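Peroxinectin A (PDB 6ERC) catalyses the hydrogen peroxide-dependent oxidation of phenolic donors, and of iodide and thiocyanate, as a secreted heme peroxidase of the animal peroxidase family. Local coordinates at residues D204-S208 and P334-N338; M74-F78 and N217-I223. All coordinates share one frame; numbering follows the deposited sequence.

Contact 1: residues D204-S208 and P334-N338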
# COMPACT_ATOMS: atom_id res chain seq x y z
N ASP A 204 -11.34 -1.24 -20.89
CA ASP A 204 -10.68 -2.12 -21.84
C ASP A 204 -9.29 -1.64 -22.23
O ASP A 204 -8.55 -2.38 -22.89
CB ASP A 204 -11.52 -2.31 -23.10
CG ASP A 204 -11.85 -1.01 -23.79
OD1 ASP A 204 -12.45 -0.13 -23.13
OD2 ASP A 204 -11.52 -0.86 -24.99
N GLN A 205 -8.91 -0.42 -21.85
CA GLN A 205 -7.55 0.07 -22.07
C GLN A 205 -6.65 -0.10 -20.86
O GLN A 205 -5.44 0.14 -20.98
CB GLN A 205 -7.59 1.56 -22.47
CG GLN A 205 -8.21 1.82 -23.84
CD GLN A 205 -8.40 3.30 -24.14
OE1 GLN A 205 -9.34 3.68 -24.84
NE2 GLN A 205 -7.51 4.14 -23.61
N LEU A 206 -7.19 -0.51 -19.72
CA LEU A 206 -6.37 -0.76 -18.54
C LEU A 206 -5.69 -2.12 -18.62
O LEU A 206 -6.18 -3.05 -19.26
CB LEU A 206 -7.22 -0.70 -17.27
CG LEU A 206 -7.99 0.60 -16.99
CD1 LEU A 206 -8.77 0.45 -15.69
CD2 LEU A 206 -7.06 1.80 -16.93
N TYR A 207 -4.54 -2.23 -17.96
CA TYR A 207 -3.81 -3.48 -17.92
C TYR A 207 -4.42 -4.41 -16.87
O TYR A 207 -4.85 -3.97 -15.80
CB TYR A 207 -2.34 -3.23 -17.61
CG TYR A 207 -1.62 -2.48 -18.72
CD1 TYR A 207 -1.15 -3.15 -19.84
CD2 TYR A 207 -1.43 -1.10 -18.64
CE1 TYR A 207 -0.51 -2.47 -20.86
CE2 TYR A 207 -0.78 -0.42 -19.65
CZ TYR A 207 -0.32 -1.11 -20.76
OH TYR A 207 0.33 -0.43 -21.77
N SER A 208 -4.46 -5.70 -17.19
CA SER A 208 -5.06 -6.71 -16.33
C SER A 208 -3.95 -7.40 -15.53
O SER A 208 -3.17 -8.18 -16.08
CB SER A 208 -5.84 -7.72 -17.17
OG SER A 208 -6.81 -7.07 -17.97
N PRO A 334 -3.06 4.41 -18.78
CA PRO A 334 -2.13 3.48 -19.44
C PRO A 334 -1.17 4.16 -20.41
O PRO A 334 -0.09 3.61 -20.66
CB PRO A 334 -3.06 2.51 -20.18
CG PRO A 334 -4.40 2.67 -19.52
CD PRO A 334 -4.46 4.10 -19.09
N HIS A 335 -1.52 5.33 -20.96
CA HIS A 335 -0.64 5.99 -21.92
C HIS A 335 0.74 6.27 -21.34
O HIS A 335 1.69 6.48 -22.11
CB HIS A 335 -1.27 7.30 -22.40
CG HIS A 335 -2.37 7.10 -23.39
ND1 HIS A 335 -2.32 7.62 -24.66
CD2 HIS A 335 -3.54 6.43 -23.30
CE1 HIS A 335 -3.42 7.28 -25.32
NE2 HIS A 335 -4.18 6.56 -24.51
N ALA A 336 0.88 6.28 -20.02
CA ALA A 336 2.18 6.52 -19.41
C ALA A 336 3.20 5.45 -19.78
O ALA A 336 4.41 5.70 -19.66
CB ALA A 336 2.04 6.58 -17.89
N LEU A 337 2.75 4.27 -20.22
CA LEU A 337 3.65 3.20 -20.64
C LEU A 337 3.77 3.09 -22.16
O LEU A 337 4.33 2.11 -22.65
CB LEU A 337 3.18 1.86 -20.07
CG LEU A 337 3.07 1.74 -18.54
CD1 LEU A 337 2.65 0.33 -18.15
CD2 LEU A 337 4.38 2.12 -17.87
N ASN A 338 3.28 4.08 -22.91
CA ASN A 338 3.38 4.02 -24.36
C ASN A 338 4.83 3.96 -24.83
O ASN A 338 5.12 3.39 -25.88
CB ASN A 338 2.69 5.23 -25.00
CG ASN A 338 1.17 5.12 -24.96
OD1 ASN A 338 0.61 4.02 -24.92
ND2 ASN A 338 0.49 6.27 -24.97

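Contact 2: residues M74-F78 and N217-I223. With HEM (protoporphyrin IX containing Fe), chain F.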
# COMPACT_ATOMS: atom_id res chain seq x y z
N MET A 74 7.05 3.75 -4.33
CA MET A 74 6.42 2.86 -5.29
C MET A 74 6.45 1.42 -4.80
O MET A 74 5.50 0.66 -5.00
CB MET A 74 7.11 2.97 -6.65
CG MET A 74 6.80 4.27 -7.38
SD MET A 74 5.05 4.44 -7.79
CE MET A 74 5.06 6.03 -8.61
N TRP A 75 7.54 1.02 -4.13
CA TRP A 75 7.57 -0.32 -3.54
C TRP A 75 6.66 -0.40 -2.33
O TRP A 75 5.99 -1.42 -2.12
CB TRP A 75 9.00 -0.70 -3.15
CG TRP A 75 9.07 -2.13 -2.72
CD1 TRP A 75 9.09 -2.62 -1.45
CD2 TRP A 75 9.10 -3.27 -3.59
NE1 TRP A 75 9.15 -3.99 -1.47
CE2 TRP A 75 9.15 -4.42 -2.77
CE3 TRP A 75 9.10 -3.44 -4.97
CZ2 TRP A 75 9.20 -5.71 -3.29
CZ3 TRP A 75 9.15 -4.72 -5.49
CH2 TRP A 75 9.20 -5.84 -4.65
N GLY A 76 6.62 0.66 -1.52
CA GLY A 76 5.70 0.68 -0.39
C GLY A 76 4.26 0.49 -0.82
O GLY A 76 3.53 -0.32 -0.25
N GLN A 77 3.84 1.23 -1.85
CA GLN A 77 2.49 1.05 -2.38
C GLN A 77 2.32 -0.33 -2.98
O GLN A 77 1.26 -0.95 -2.84
CB GLN A 77 2.19 2.13 -3.41
CG GLN A 77 0.75 2.16 -3.88
CD GLN A 77 0.50 3.23 -4.93
OE1 GLN A 77 1.42 3.94 -5.33
NE2 GLN A 77 -0.74 3.33 -5.38
N PHE A 78 3.36 -0.84 -3.65
CA PHE A 78 3.32 -2.20 -4.16
C PHE A 78 3.27 -3.22 -3.03
O PHE A 78 2.63 -4.27 -3.16
CB PHE A 78 4.54 -2.45 -5.05
CG PHE A 78 4.56 -3.80 -5.69
CD1 PHE A 78 3.90 -4.02 -6.89
CD2 PHE A 78 5.24 -4.85 -5.10
CE1 PHE A 78 3.92 -5.26 -7.48
CE2 PHE A 78 5.25 -6.10 -5.69
CZ PHE A 78 4.59 -6.30 -6.89
N ASN A 217 -1.26 4.04 -10.60
CA ASN A 217 -0.27 4.93 -11.19
C ASN A 217 0.71 4.12 -12.02
O ASN A 217 0.86 2.91 -11.80
CB ASN A 217 0.47 5.75 -10.13
CG ASN A 217 1.36 4.90 -9.25
OD1 ASN A 217 2.51 4.64 -9.59
ND2 ASN A 217 0.84 4.47 -8.11
N PRO A 218 1.40 4.75 -12.97
CA PRO A 218 2.30 3.98 -13.85
C PRO A 218 3.48 3.38 -13.11
O PRO A 218 3.83 2.22 -13.35
CB PRO A 218 2.75 5.01 -14.89
CG PRO A 218 1.79 6.17 -14.76
CD PRO A 218 1.37 6.17 -13.33
N GLY A 219 4.12 4.14 -12.22
CA GLY A 219 5.22 3.59 -11.45
C GLY A 219 4.85 2.30 -10.75
O GLY A 219 5.69 1.42 -10.57
N LEU A 220 3.58 2.17 -10.34
CA LEU A 220 3.11 0.92 -9.78
C LEU A 220 3.00 -0.16 -10.85
O LEU A 220 3.39 -1.31 -10.63
CB LEU A 220 1.76 1.14 -9.10
CG LEU A 220 1.11 -0.05 -8.39
CD1 LEU A 220 2.00 -0.57 -7.27
CD2 LEU A 220 -0.26 0.34 -7.85
N LEU A 221 2.47 0.20 -12.02
CA LEU A 221 2.39 -0.75 -13.12
C LEU A 221 3.77 -1.18 -13.59
O LEU A 221 3.96 -2.33 -14.00
CB LEU A 221 1.61 -0.14 -14.29
CG LEU A 221 0.13 -0.51 -14.35
CD1 LEU A 221 -0.63 0.46 -15.24
CD2 LEU A 221 -0.02 -1.93 -14.86
N SER A 222 4.75 -0.28 -13.54
CA SER A 222 6.11 -0.64 -13.94
C SER A 222 6.66 -1.75 -13.07
O SER A 222 7.29 -2.69 -13.58
CB SER A 222 7.02 0.59 -13.89
OG SER A 222 6.69 1.50 -14.92
N ILE A 223 6.44 -1.68 -11.76
CA ILE A 223 6.88 -2.76 -10.88
C ILE A 223 6.17 -4.05 -11.25
O ILE A 223 6.79 -5.13 -11.30
CB ILE A 223 6.67 -2.39 -9.40
CG1 ILE A 223 7.55 -1.19 -9.03
CG2 ILE A 223 6.98 -3.58 -8.50
CD1 ILE A 223 7.36 -0.67 -7.62
CHA HEM F . -4.94 3.27 0.62
CHB HEM F . -4.08 6.02 -3.27
CHC HEM F . 0.69 5.73 -2.40
CHD HEM F . -0.20 3.18 1.62
C1A HEM F . -5.12 4.09 -0.47
C2A HEM F . -6.39 4.57 -0.96
C3A HEM F . -6.16 5.33 -2.04
C4A HEM F . -4.73 5.36 -2.26
CMA HEM F . -7.21 6.06 -2.90
CAA HEM F . -7.74 4.25 -0.32
CBA HEM F . -8.27 5.55 0.27
CGA HEM F . -9.26 5.25 1.37
O1A HEM F . -8.86 4.65 2.40
O2A HEM F . -10.45 5.63 1.22
C1B HEM F . -2.72 6.16 -3.37
C2B HEM F . -2.04 6.85 -4.44
C3B HEM F . -0.72 6.77 -4.21
C4B HEM F . -0.52 6.02 -2.98
CMB HEM F . -2.79 7.53 -5.60
CAB HEM F . 0.46 7.35 -5.02
CBB HEM F . 0.30 8.11 -6.11
C1C HEM F . 0.88 5.02 -1.23
C2C HEM F . 2.15 4.72 -0.60
C3C HEM F . 1.90 4.01 0.52
C4C HEM F . 0.47 3.85 0.62
CMC HEM F . 3.49 5.20 -1.20
CAC HEM F . 2.82 3.40 1.61
CBC HEM F . 4.15 3.47 1.64
C1D HEM F . -1.55 2.95 1.68
C2D HEM F . -2.23 2.12 2.64
C3D HEM F . -3.53 2.16 2.37
C4D HEM F . -3.73 3.00 1.21
CMD HEM F . -1.54 1.37 3.80
CAD HEM F . -4.68 1.43 3.09
CBD HEM F . -4.64 -0.00 2.56
CGD HEM F . -6.03 -0.59 2.48
O1D HEM F . -6.72 -0.36 1.45
O2D HEM F . -6.46 -1.30 3.43
NA HEM F . -4.13 4.59 -1.29
NB HEM F . -1.77 5.66 -2.50
NC HEM F . -0.12 4.47 -0.46
ND HEM F . -2.49 3.47 0.82
FE HEM F . -2.13 4.50 -0.85

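Contact 1: residues D204-S208 and P334-N338
Two loops of the animal heme peroxidase fold meet here through Pro334, which opens a short 3-10 turn and presents its ring to Gln205, the last residue of another 3-10 turn, and to Leu206 and Tyr207 after it. Backbone bonds hold the turn at 334-336, Leu337 N to Pro334 O at 2.9 Å and Asn338 N to His335 O, and put Pro334 and Leu337 on the flank facing 204-208. The proline ring takes three neighbours at once. Its CG sits 3.1 Å from the carbonyl O of Gln205 and 3.8 Å from Leu206 CD2, while its CB reaches Tyr207 CE2, also at 3.8 Å. Leu206 starts out pointing away, and only its CD2 branch comes back to the ring. Tyr207, with CG anti to the carbonyl carbon (chi1 -66°), reaches out so that the same CE2 also touches Leu337 CD1 at 3.8 Å, both partners oblique to the ring. Asn215 accepts a bond from the backbone N of Tyr207, tying the first loop to the chain leading into helix 218-241, and Leu221 of that helix touches both Tyr207 and Leu337. Gln205 and His335 meet where the contact is more exposed: Gln205 NE2 approaches the edge of the imidazole, a loose 4.2 Å from His335 NE2. The Tyr207 OH lies 4.0 Å from Leu337 CB.

Contact 2: residues M74-F78 and N217-I223
The segments Met74-Phe78 and Pro218-Ile223 are helical and cross at -72°, their axes 9.4 Å apart, with the CA atoms of Met74 and Leu220 nearest each other. Ile223 fills the junction with two branches. Its CG2 stands over one face of the Phe78 ring, 3.6 Å from the centroid, in a CH-pi contact, and also touches Trp75 CZ3; CD1 instead lies against the Met74 backbone, 3.5 Å from Met74 O. Leu220 CD1 comes to the edge of the same Phe78 ring, in its plane. Asn217 is the N-cap of helix 218-241: OD1 accepts from Leu220 N at 2.8 Å, the donor standing 47° out of the carbonyl plane, and the end of Met74 rests on that OD1, SD and CE both 3.1 Å away. This is the distal wall of the heme pocket, where, as in myeloperoxidase, a glutamine stands four residues before the predicted catalytic histidine, here His81, which Leu220 touches. Gln77, extended with CG anti to the backbone N (chi1 -172°), runs over the porphyrin margin, OE1 3.5 Å from the heme methine carbon CHC. Asn217 ND2 gives that OE1 a weak hydrogen bond of 2.9 Å. With an alanine for this asparagine, the N-H of Leu220 would probably lose its side-chain cap and the Gln77 carboxamide a bond fixing its rotation. Gln77 NE2 has a further weak hydrogen bond to Glu216 OE1.

From the N terminus the chain first passes 74-78, on helix 70-80 beside the heme, and reaches 204-208 after the four-stranded sheet. At 217-223 it enters helix 218-241 and closes the long loop of contact 2; 334-338, just before helix 342-350, then closes contact 1. The two closures cross: 204-208 falls within the first loop, 217-223 within the second. Helix 218-241 joins them: while 74-78 packs on its first turns, Pro218 CG meets Ala336 CB at 3.2 Å, Leu221 CD2 meets Tyr207 CB and Ser222 OG meets Leu337 CD2. Contact 1 lies farther out, its Leu206 side chain about 13 Å from the heme; the contact centres are about 14 Å apart.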